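Peptide chain release factor 2 (Thermus thermophilus, PDB 2IHR) recognises the stop codons UGA and UAA on the ribosome and directs termination of translation, releasing the finished peptide from the P-site tRNA. Local coordinates at residues L107-Q121 / Y166-L180. Residues are numbered along the deposited sequence; the frame is centred on the assembly and turned at random.
Sequences LNFPHAEKNAILTIQ and YAQILVKGENAYGLL
Gln168 reaches across to Thr119 with its side-chain amide: NE2 donates to Thr119 OG1 at 3.3 Å, the hydroxyl lying close to the amide plane. CG of Gln168 stands anti to the backbone N (chi1 173°) and the chain runs on extended; it lies side by side with Ile117, whose CG2 meets NE2. Thr119 turns its methyl the other way, with CG2 3.6 Å from Tyr166 OH. Further out, the tyrosine ring takes Gln121 at its edge, NE2 lying near the ring plane and 3.4 Å from CD2.

On the other face Leu118 and Ile169 lie side by side and point the same way, CD2 against CG1 at 4.0 Å, while Leu180 comes over Leu118 at about a right angle from the helix 176-180. Strands 115-121 and 166-172 are antiparallel neighbours in the large mixed sheet; both belong to the PCRF domain. Paired backbone bonds join Ala116 to Val171, Leu118 to Ile169 and Ile120 to Ala167; strand 201-213 flanks 115-121 on its other edge, and strand 150-158 does the same for 166-172.

After Lys172 the polypeptide reverses through a type II turn, Gly173 to Ala176, into the short helix, which packs against Asn115 and Ala116. Ala116 CB fits against the first turn, 3.4 Å from Tyr177 N, and Tyr177 N itself donates to Lys114 O at 2.8 Å. Tyr177 CG is anti to its own N (chi1 -180°), sending the ring toward the 107-114 loop, where CE2 meets Phe109 CE1 obliquely. The edge of the phenylalanine ring rests on Gly178, CZ 3.5 Å from CA, and Leu107 forks over the helix, CD1 against Leu179 CD2 and CD2 against the Gly178 backbone; Trp346 of helix 342-353 packs against both leucines.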
# COMPACT_ATOMS: atom_id res chain seq x y z
N LEU A 107 4.32 -7.28 -6.40
CA LEU A 107 4.40 -5.84 -6.22
C LEU A 107 4.45 -4.96 -7.46
O LEU A 107 4.58 -3.74 -7.35
CB LEU A 107 5.58 -5.51 -5.31
CG LEU A 107 5.33 -5.80 -3.83
CD1 LEU A 107 6.55 -5.40 -3.03
CD2 LEU A 107 4.10 -5.02 -3.39
N ASN A 108 4.36 -5.51 -8.64
CA ASN A 108 4.41 -4.62 -9.78
C ASN A 108 3.00 -4.28 -10.30
O ASN A 108 2.41 -5.08 -11.03
CB ASN A 108 5.24 -5.23 -10.91
CG ASN A 108 4.46 -6.21 -11.76
OD1 ASN A 108 4.45 -6.11 -12.99
ND2 ASN A 108 3.81 -7.17 -11.11
N PHE A 109 2.43 -3.13 -9.95
CA PHE A 109 1.13 -2.90 -10.56
C PHE A 109 1.21 -1.83 -11.70
O PHE A 109 1.33 -2.24 -12.89
CB PHE A 109 -0.04 -2.68 -9.58
CG PHE A 109 0.27 -2.94 -8.12
CD1 PHE A 109 0.18 -1.90 -7.19
CD2 PHE A 109 0.66 -4.19 -7.67
CE1 PHE A 109 0.48 -2.07 -5.86
CE2 PHE A 109 0.97 -4.40 -6.30
CZ PHE A 109 0.88 -3.33 -5.40
N PRO A 110 1.27 -0.51 -11.46
CA PRO A 110 1.34 0.80 -10.83
C PRO A 110 2.11 1.06 -9.61
O PRO A 110 2.69 0.17 -9.03
CB PRO A 110 -0.13 1.19 -10.72
CG PRO A 110 -0.46 0.95 -12.14
CD PRO A 110 0.00 -0.49 -12.25
N HIS A 111 2.07 2.35 -9.29
CA HIS A 111 2.76 2.99 -8.18
C HIS A 111 3.15 2.25 -6.90
O HIS A 111 3.48 2.89 -5.89
CB HIS A 111 1.98 4.24 -7.81
CG HIS A 111 1.60 5.09 -8.99
ND1 HIS A 111 0.41 4.96 -9.67
CD2 HIS A 111 2.28 6.08 -9.60
CE1 HIS A 111 0.37 5.84 -10.65
NE2 HIS A 111 1.49 6.53 -10.63
N ALA A 112 3.10 0.92 -6.95
CA ALA A 112 3.45 0.05 -5.86
C ALA A 112 4.70 0.55 -5.14
O ALA A 112 4.86 0.40 -3.92
CB ALA A 112 3.72 -1.31 -6.42
N GLU A 113 5.59 1.16 -5.91
CA GLU A 113 6.84 1.71 -5.43
C GLU A 113 6.69 2.99 -4.57
O GLU A 113 7.47 3.24 -3.64
CB GLU A 113 7.65 2.03 -6.67
CG GLU A 113 6.71 2.47 -7.80
CD GLU A 113 7.39 3.33 -8.83
OE1 GLU A 113 8.49 3.86 -8.53
OE2 GLU A 113 6.82 3.49 -9.94
N LYS A 114 5.68 3.79 -4.89
CA LYS A 114 5.46 5.05 -4.20
C LYS A 114 5.09 5.01 -2.72
O LYS A 114 4.58 4.01 -2.21
CB LYS A 114 4.42 5.90 -4.96
CG LYS A 114 5.02 7.01 -5.85
CD LYS A 114 5.31 6.54 -7.28
CE LYS A 114 5.99 7.63 -8.12
NZ LYS A 114 5.84 7.41 -9.60
N ASN A 115 5.34 6.11 -2.04
CA ASN A 115 4.98 6.20 -0.65
C ASN A 115 3.49 6.14 -0.56
O ASN A 115 2.80 6.27 -1.57
CB ASN A 115 5.55 7.46 -0.04
CG ASN A 115 7.04 7.44 -0.06
OD1 ASN A 115 7.69 8.34 0.46
ND2 ASN A 115 7.61 6.39 -0.66
N ALA A 116 2.98 5.95 0.65
CA ALA A 116 1.55 5.79 0.82
C ALA A 116 0.84 6.79 1.72
O ALA A 116 1.39 7.30 2.72
CB ALA A 116 1.30 4.37 1.31
N ILE A 117 -0.39 7.10 1.31
CA ILE A 117 -1.29 8.00 2.04
C ILE A 117 -2.43 7.10 2.49
O ILE A 117 -3.26 6.66 1.67
CB ILE A 117 -1.88 9.09 1.14
CG1 ILE A 117 -0.76 9.90 0.50
CG2 ILE A 117 -2.85 9.96 1.97
CD1 ILE A 117 -1.19 10.74 -0.69
N LEU A 118 -2.42 6.79 3.79
CA LEU A 118 -3.39 5.91 4.44
C LEU A 118 -4.30 6.75 5.34
O LEU A 118 -3.82 7.60 6.12
CB LEU A 118 -2.64 4.82 5.22
CG LEU A 118 -3.42 3.78 6.07
CD1 LEU A 118 -2.79 2.38 5.95
CD2 LEU A 118 -3.47 4.26 7.52
N THR A 119 -5.62 6.52 5.20
CA THR A 119 -6.61 7.29 5.97
C THR A 119 -7.59 6.39 6.71
O THR A 119 -8.12 5.44 6.14
CB THR A 119 -7.45 8.22 5.04
OG1 THR A 119 -6.61 8.83 4.06
CG2 THR A 119 -8.17 9.29 5.85
N ILE A 120 -7.89 6.74 7.96
CA ILE A 120 -8.80 5.97 8.82
C ILE A 120 -9.93 6.80 9.39
O ILE A 120 -9.70 7.89 9.91
CB ILE A 120 -8.02 5.36 10.02
CG1 ILE A 120 -6.99 4.34 9.49
CG2 ILE A 120 -8.98 4.62 10.97
CD1 ILE A 120 -5.72 4.31 10.27
N GLN A 121 -11.15 6.31 9.29
CA GLN A 121 -12.28 7.02 9.87
C GLN A 121 -13.15 6.00 10.53
O GLN A 121 -13.31 4.91 10.01
CB GLN A 121 -13.07 7.74 8.77
CG GLN A 121 -12.37 8.99 8.27
CD GLN A 121 -13.11 9.69 7.16
OE1 GLN A 121 -13.08 9.27 6.00
NE2 GLN A 121 -13.78 10.77 7.52
N TYR A 166 -10.85 10.78 13.10
CA TYR A 166 -10.23 10.80 11.80
C TYR A 166 -8.71 10.83 11.98
O TYR A 166 -8.18 11.34 12.98
CB TYR A 166 -10.74 12.03 11.05
CG TYR A 166 -10.08 12.31 9.71
CD1 TYR A 166 -8.77 12.81 9.66
CD2 TYR A 166 -10.74 12.03 8.50
CE1 TYR A 166 -8.12 13.02 8.44
CE2 TYR A 166 -10.10 12.23 7.26
CZ TYR A 166 -8.78 12.72 7.25
OH TYR A 166 -8.08 12.88 6.07
N ALA A 167 -8.00 10.24 11.02
CA ALA A 167 -6.55 10.23 11.07
C ALA A 167 -6.10 9.98 9.66
O ALA A 167 -6.77 9.26 8.93
CB ALA A 167 -6.04 9.12 11.99
N GLN A 168 -4.99 10.60 9.28
CA GLN A 168 -4.41 10.45 7.94
C GLN A 168 -2.89 10.58 7.97
O GLN A 168 -2.35 11.62 8.33
CB GLN A 168 -4.98 11.48 6.98
CG GLN A 168 -4.28 11.43 5.65
CD GLN A 168 -4.84 12.43 4.70
OE1 GLN A 168 -4.63 13.64 4.85
NE2 GLN A 168 -5.59 11.94 3.72
N ILE A 169 -2.22 9.51 7.57
CA ILE A 169 -0.77 9.48 7.59
C ILE A 169 -0.09 9.27 6.24
O ILE A 169 -0.71 8.87 5.25
CB ILE A 169 -0.27 8.41 8.55
CG1 ILE A 169 -0.58 7.01 8.00
CG2 ILE A 169 -0.92 8.63 9.90
CD1 ILE A 169 0.12 5.82 8.79
N LEU A 170 1.21 9.57 6.24
CA LEU A 170 2.04 9.47 5.06
C LEU A 170 3.16 8.55 5.50
O LEU A 170 3.91 8.86 6.45
CB LEU A 170 2.59 10.85 4.71
CG LEU A 170 3.51 10.99 3.50
CD1 LEU A 170 2.85 10.47 2.28
CD2 LEU A 170 3.87 12.43 3.36
N VAL A 171 3.23 7.41 4.81
CA VAL A 171 4.20 6.38 5.12
C VAL A 171 5.21 6.39 4.01
O VAL A 171 4.90 6.04 2.87
CB VAL A 171 3.48 4.97 5.24
CG1 VAL A 171 4.51 3.82 5.47
CG2 VAL A 171 2.49 5.02 6.40
N LYS A 172 6.42 6.78 4.37
CA LYS A 172 7.52 6.91 3.42
C LYS A 172 8.54 5.77 3.47
O LYS A 172 9.17 5.52 4.49
CB LYS A 172 8.20 8.25 3.66
CG LYS A 172 7.24 9.45 3.73
CD LYS A 172 8.00 10.66 4.21
CE LYS A 172 7.33 11.94 3.78
NZ LYS A 172 8.27 13.12 3.81
N GLY A 173 8.69 5.10 2.33
CA GLY A 173 9.60 3.98 2.21
C GLY A 173 9.28 3.27 0.90
O GLY A 173 8.22 3.49 0.31
N GLU A 174 10.20 2.42 0.46
CA GLU A 174 10.04 1.69 -0.79
C GLU A 174 8.83 0.78 -0.77
O GLU A 174 8.68 -0.04 0.13
CB GLU A 174 11.33 0.92 -1.12
CG GLU A 174 11.20 -0.58 -1.40
CD GLU A 174 10.96 -1.39 -0.14
OE1 GLU A 174 11.62 -1.10 0.89
OE2 GLU A 174 10.13 -2.33 -0.17
N ASN A 175 7.95 0.95 -1.74
CA ASN A 175 6.77 0.12 -1.83
C ASN A 175 5.83 0.25 -0.67
O ASN A 175 5.17 -0.72 -0.30
CB ASN A 175 7.16 -1.34 -1.93
CG ASN A 175 7.89 -1.65 -3.19
OD1 ASN A 175 7.38 -1.42 -4.30
ND2 ASN A 175 9.10 -2.18 -3.05
N ALA A 176 5.78 1.44 -0.08
CA ALA A 176 4.88 1.69 1.03
C ALA A 176 3.47 1.47 0.45
O ALA A 176 2.72 0.63 0.93
CB ALA A 176 5.06 3.10 1.53
N TYR A 177 3.13 2.20 -0.61
CA TYR A 177 1.82 2.04 -1.24
C TYR A 177 1.48 0.59 -1.56
O TYR A 177 0.48 0.04 -1.09
CB TYR A 177 1.76 2.82 -2.53
CG TYR A 177 0.41 2.65 -3.14
CD1 TYR A 177 -0.73 3.01 -2.43
CD2 TYR A 177 0.24 2.00 -4.38
CE1 TYR A 177 -2.00 2.72 -2.91
CE2 TYR A 177 -1.04 1.71 -4.86
CZ TYR A 177 -2.15 2.07 -4.11
OH TYR A 177 -3.41 1.72 -4.50
N GLY A 178 2.31 -0.03 -2.39
CA GLY A 178 2.08 -1.42 -2.75
C GLY A 178 1.73 -2.36 -1.60
O GLY A 178 0.69 -3.04 -1.63
N LEU A 179 2.61 -2.44 -0.60
CA LEU A 179 2.40 -3.28 0.58
C LEU A 179 1.12 -2.96 1.32
O LEU A 179 0.36 -3.85 1.65
CB LEU A 179 3.56 -3.13 1.57
CG LEU A 179 4.89 -3.61 0.99
CD1 LEU A 179 6.01 -3.32 1.99
CD2 LEU A 179 4.82 -5.10 0.67
N LEU A 180 0.90 -1.68 1.60
CA LEU A 180 -0.27 -1.23 2.32
C LEU A 180 -1.55 -1.26 1.49
O LEU A 180 -2.67 -1.25 2.04
CB LEU A 180 -0.03 0.19 2.82
CG LEU A 180 0.83 0.24 4.06
CD1 LEU A 180 1.14 1.68 4.55
CD2 LEU A 180 0.07 -0.58 5.12